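Local coordinates for protein glycosyl hydrolase, family 8 (Clostridium perfringens, PDB 3REN) that probably hydrolyses alpha-linked glucans as an alpha-amylase, and is built on an (alpha/alpha)6-barrel fold, at residues H58-S62 with E63-L67; L117-I120 with K121-L125. All coordinates share one frame; numbering follows the deposited sequence.

Interaction 1 (H58-S62 with E63-L67); sequences HSVLS and ESEGL
Strand 60-61 passes directly into helix 62-74, with Leu61 at the N-cap position. The first helical bond joins Glu65 N to Leu61 O at 3.1 Å and is nearly straight, with 168° at the hydrogen. The following bond, Gly66 N to Ser62 O, is 2.9 Å. A water bridges the two parts. It accepts from Leu61 N at 2.8 Å and also hydrogen-bonds Ser64 OG at 2.7 Å. Ser64 OG lies beside its own backbone N (chi1 -57°), where it meets the water and sits 3.7 Å from Leu61 CB. Leu61 and Glu63 run side by side, with Leu61 CD1 3.7 Å from Glu63 OE1. Glu65 bends at chi2 (-56°). Its OE2 then lies 3.7 Å from Val60 CG1, the branch anti to the backbone N of Val60. Both carboxylate oxygens are used elsewhere: OE1 bonds His84 ND1 and OE2 bonds Ile41 N. Ser62 OG bonds Ser99 O. Strand 60-61 is an edge of a small antiparallel sheet beside strand 101-103. Helices 113-130 and 335-346 pack against the helix that follows.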
loop_
_atom_site.group_PDB
_atom_site.type_symbol
_atom_site.label_atom_id
_atom_site.label_comp_id
_atom_site.label_asym_id
_atom_site.label_seq_id
_atom_site.Cartn_x
_atom_site.Cartn_y
_atom_site.Cartn_z
ATOM N N HIS A 58 -7.045 17.191 -5.874
ATOM C CA HIS A 58 -7.536 17.385 -4.492
ATOM C C HIS A 58 -8.752 16.553 -4.135
ATOM O O HIS A 58 -9.518 16.870 -3.191
ATOM C CB HIS A 58 -7.752 18.866 -4.142
ATOM C CG HIS A 58 -6.464 19.639 -4.038
ATOM N ND1 HIS A 58 -6.415 20.997 -3.780
ATOM C CD2 HIS A 58 -5.179 19.242 -4.211
ATOM C CE1 HIS A 58 -5.150 21.394 -3.766
ATOM N NE2 HIS A 58 -4.380 20.348 -4.036
ATOM N N SER A 59 -8.906 15.467 -4.873
ATOM C CA SER A 59 -9.737 14.367 -4.442
ATOM C C SER A 59 -9.014 13.641 -3.309
ATOM O O SER A 59 -7.803 13.835 -3.117
ATOM C CB SER A 59 -10.003 13.410 -5.596
ATOM O OG SER A 59 -8.788 12.817 -5.999
ATOM N N VAL A 60 -9.754 12.820 -2.566
ATOM C CA VAL A 60 -9.203 12.058 -1.449
ATOM C C VAL A 60 -9.440 10.593 -1.734
ATOM O O VAL A 60 -10.579 10.177 -1.901
ATOM C CB VAL A 60 -9.942 12.399 -0.152
ATOM C CG1 VAL A 60 -9.587 11.402 0.988
ATOM C CG2 VAL A 60 -9.658 13.824 0.260
ATOM N N LEU A 61 -8.379 9.809 -1.763
ATOM C CA LEU A 61 -8.519 8.364 -1.959
ATOM C C LEU A 61 -8.674 7.618 -0.613
ATOM O O LEU A 61 -8.000 7.980 0.386
ATOM C CB LEU A 61 -7.270 7.860 -2.662
ATOM C CG LEU A 61 -7.081 8.324 -4.110
ATOM C CD1 LEU A 61 -5.686 7.945 -4.647
ATOM C CD2 LEU A 61 -8.176 7.739 -5.023
ATOM N N SER A 62 -9.503 6.567 -0.565
ATOM C CA SER A 62 -9.526 5.766 0.665
ATOM C C SER A 62 -8.235 4.976 0.796
ATOM O O SER A 62 -7.892 4.488 1.901
ATOM C CB SER A 62 -10.723 4.819 0.706
ATOM O OG SER A 62 -10.733 3.975 -0.462
ATOM N N GLU A 63 -7.532 4.830 -0.334
ATOM C CA GLU A 63 -6.147 4.350 -0.317
ATOM C C GLU A 63 -5.298 5.211 0.635
ATOM O O GLU A 63 -4.620 4.661 1.502
ATOM C CB GLU A 63 -5.527 4.335 -1.729
ATOM C CG GLU A 63 -4.003 4.014 -1.814
ATOM C CD GLU A 63 -3.490 4.216 -3.261
ATOM O OE1 GLU A 63 -3.147 5.383 -3.633
ATOM O OE2 GLU A 63 -3.498 3.219 -4.040
ATOM N N SER A 64 -5.310 6.529 0.414
ATOM C CA SER A 64 -4.533 7.481 1.219
ATOM C C SER A 64 -4.941 7.416 2.680
ATOM O O SER A 64 -4.094 7.329 3.585
ATOM C CB SER A 64 -4.754 8.913 0.716
ATOM O OG SER A 64 -4.398 8.994 -0.650
ATOM N N GLU A 65 -6.260 7.437 2.915
ATOM C CA GLU A 65 -6.778 7.362 4.270
ATOM C C GLU A 65 -6.379 6.084 5.014
ATOM O O GLU A 65 -6.017 6.155 6.184
ATOM C CB GLU A 65 -8.302 7.533 4.274
ATOM C CG GLU A 65 -8.694 8.922 3.803
ATOM C CD GLU A 65 -8.030 10.042 4.645
ATOM O OE1 GLU A 65 -8.009 9.925 5.887
ATOM O OE2 GLU A 65 -7.526 11.023 4.075
ATOM N N GLY A 66 -6.470 4.935 4.332
ATOM C CA GLY A 66 -6.083 3.645 4.889
ATOM C C GLY A 66 -4.617 3.627 5.261
ATOM O O GLY A 66 -4.260 3.110 6.307
ATOM N N LEU A 67 -3.764 4.188 4.407
ATOM C CA LEU A 67 -2.332 4.290 4.706
ATOM C C LEU A 67 -2.060 5.099 5.969
ATOM O O LEU A 67 -1.255 4.712 6.802
ATOM C CB LEU A 67 -1.536 4.839 3.494
ATOM C CG LEU A 67 -1.407 3.852 2.294
ATOM C CD1 LEU A 67 -0.869 4.538 0.987
ATOM C CD2 LEU A 67 -0.535 2.657 2.674
HETATM O O HOH W 1 -5.872 11.033 -1.751
#

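Interaction 2 (L117-I120 with K121-L125); sequences LRII and KALLL
Ile119 with Leu123 and Ile120 with Leu124 form two i to i+4 pairs of apolar side chains along helix 113-130. In each pair the side chains lie alongside and point the same way. Ile119 CG2 meets Leu123 CD1 at 3.9 Å. Ile120 CG2 meets Leu124 CD1 a little closer, at 3.7 Å. The same branches are used both times. Each isoleucine has CG1 beside its backbone N, as chi1 of -72° for Ile119 illustrates. This turns CG2 to the carbonyl side, facing the next turn. Each leucine carries CG beside its own N, which brings CD1 back over the preceding turn. The leucine stems also rest on carbonyl oxygens: Leu123 CG is 3.3 Å from Ile119 O, and Leu124 CG is 3.4 Å from Ile120 O. The backbone bonds Leu123 N to Ile119 O and Leu124 N to Ile120 O are both 2.9 Å. The second donor approaches Ile120 O almost in line with its carbonyl bond (C=O...N 162°). Lys121 N and Ala122 N make the two preceding bonds of the same i to i+4 series, to Leu117 O and Arg118 O.

Lys121 behaves differently. Its CB packs 3.5 Å from Leu117 O, but CG is anti to the backbone N (chi1 -176°), and the chain is extended beyond it and leads away from the preceding turn. NZ forms a salt bridge with Glu243. Arg118 also points away, and its NH1 pairs with Asp115 one turn earlier. The helix is enclosed on several sides. Ile120 and Leu123 pack on helix 133-150, and Leu124 on helix 176-185. Ile119 and Leu123 reach helix 78-89, while Arg118 and Ala122 lie against helix 62-74.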
loop_
_atom_site.group_PDB
_atom_site.type_symbol
_atom_site.label_atom_id
_atom_site.label_comp_id
_atom_site.label_asym_id
_atom_site.label_seq_id
_atom_site.Cartn_x
_atom_site.Cartn_y
_atom_site.Cartn_z
ATOM N N LEU A 117 -9.452 -3.979 2.222
ATOM C CA LEU A 117 -8.666 -4.851 3.072
ATOM C C LEU A 117 -7.628 -4.047 3.890
ATOM O O LEU A 117 -7.338 -4.430 5.005
ATOM C CB LEU A 117 -7.982 -5.967 2.262
ATOM C CG LEU A 117 -8.924 -7.062 1.729
ATOM C CD1 LEU A 117 -8.239 -7.907 0.645
ATOM C CD2 LEU A 117 -9.386 -7.944 2.850
ATOM N N ARG A 118 -7.061 -2.969 3.319
ATOM C CA ARG A 118 -6.111 -2.130 4.049
ATOM C C ARG A 118 -6.772 -1.462 5.263
ATOM O O ARG A 118 -6.149 -1.325 6.324
ATOM C CB ARG A 118 -5.540 -1.044 3.158
ATOM C CG ARG A 118 -4.363 -0.288 3.774
ATOM C CD ARG A 118 -3.877 0.857 2.899
ATOM N NE ARG A 118 -3.279 0.421 1.622
ATOM C CZ ARG A 118 -3.887 0.465 0.435
ATOM N NH1 ARG A 118 -5.146 0.875 0.311
ATOM N NH2 ARG A 118 -3.233 0.073 -0.653
ATOM N N ILE A 119 -8.004 -1.009 5.084
ATOM C CA ILE A 119 -8.809 -0.405 6.145
ATOM C C ILE A 119 -9.246 -1.408 7.216
ATOM O O ILE A 119 -9.191 -1.113 8.418
ATOM C CB ILE A 119 -9.986 0.388 5.522
ATOM C CG1 ILE A 119 -9.389 1.656 4.882
ATOM C CG2 ILE A 119 -11.048 0.793 6.635
ATOM C CD1 ILE A 119 -10.277 2.445 3.955
ATOM N N ILE A 120 -9.644 -2.605 6.796
ATOM C CA ILE A 120 -9.951 -3.661 7.731
ATOM C C ILE A 120 -8.716 -3.953 8.579
ATOM O O ILE A 120 -8.837 -4.092 9.781
ATOM C CB ILE A 120 -10.441 -4.930 7.012
ATOM C CG1 ILE A 120 -11.883 -4.747 6.550
ATOM C CG2 ILE A 120 -10.359 -6.152 7.949
ATOM C CD1 ILE A 120 -12.178 -5.446 5.177
ATOM N N LYS A 121 -7.535 -4.037 7.952
ATOM C CA LYS A 121 -6.303 -4.331 8.673
ATOM C C LYS A 121 -6.017 -3.250 9.714
ATOM O O LYS A 121 -5.753 -3.576 10.865
ATOM C CB LYS A 121 -5.109 -4.435 7.709
ATOM C CG LYS A 121 -3.784 -4.846 8.398
ATOM C CD LYS A 121 -2.618 -4.749 7.378
ATOM C CE LYS A 121 -1.406 -5.551 7.864
ATOM N NZ LYS A 121 -0.114 -5.321 7.067
ATOM N N ALA A 122 -6.101 -1.973 9.338
ATOM C CA ALA A 122 -5.891 -0.866 10.290
ATOM C C ALA A 122 -6.877 -0.923 11.459
ATOM O O ALA A 122 -6.508 -0.687 12.614
ATOM C CB ALA A 122 -6.017 0.472 9.587
ATOM N N LEU A 123 -8.123 -1.246 11.158
ATOM C CA LEU A 123 -9.174 -1.387 12.188
ATOM C C LEU A 123 -8.933 -2.561 13.143
ATOM O O LEU A 123 -9.074 -2.415 14.369
ATOM C CB LEU A 123 -10.556 -1.462 11.544
ATOM C CG LEU A 123 -11.078 -0.140 10.970
ATOM C CD1 LEU A 123 -12.282 -0.420 10.086
ATOM C CD2 LEU A 123 -11.448 0.843 12.097
ATOM N N LEU A 124 -8.566 -3.726 12.607
ATOM C CA LEU A 124 -8.266 -4.880 13.454
ATOM C C LEU A 124 -7.005 -4.641 14.290
ATOM O O LEU A 124 -6.980 -4.960 15.476
ATOM C CB LEU A 124 -8.183 -6.170 12.645
ATOM C CG LEU A 124 -9.502 -6.554 11.955
ATOM C CD1 LEU A 124 -9.354 -7.826 11.070
ATOM C CD2 LEU A 124 -10.621 -6.724 13.000
ATOM N N LEU A 125 -5.961 -4.073 13.691
ATOM C CA LEU A 125 -4.808 -3.633 14.489
ATOM C C LEU A 125 -5.208 -2.640 15.596
ATOM O O LEU A 125 -4.711 -2.716 16.710
ATOM C CB LEU A 125 -3.706 -3.013 13.578
ATOM C CG LEU A 125 -3.090 -3.987 12.553
ATOM C CD1 LEU A 125 -2.068 -3.306 11.677
ATOM C CD2 LEU A 125 -2.511 -5.305 13.209
#

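Overall arrangement
Interactions 1 and 2 lie in series along the chain, on helices 62-74 and 113-130 of the (alpha/alpha)6 barrel. Their centres are about 14 Å apart, yet the helices touch directly. Arg118 of interaction 2 lies over the first turns of the other helix. Its CD is 3.7 Å from Leu67 N, and its NH1 is 3.7 Å from Glu63 CA. Ile119 CD1 packs 3.8 Å from Ser62 O. These are packing contacts, not hydrogen bonds, in which the Arg118 side chain and Ile119 CD1 rest on backbone atoms of the other helix. Ethanediol molecules, probably from crystallisation, lie about 6 Å from the Glu65 side chain and about 4 Å from that of Lys121.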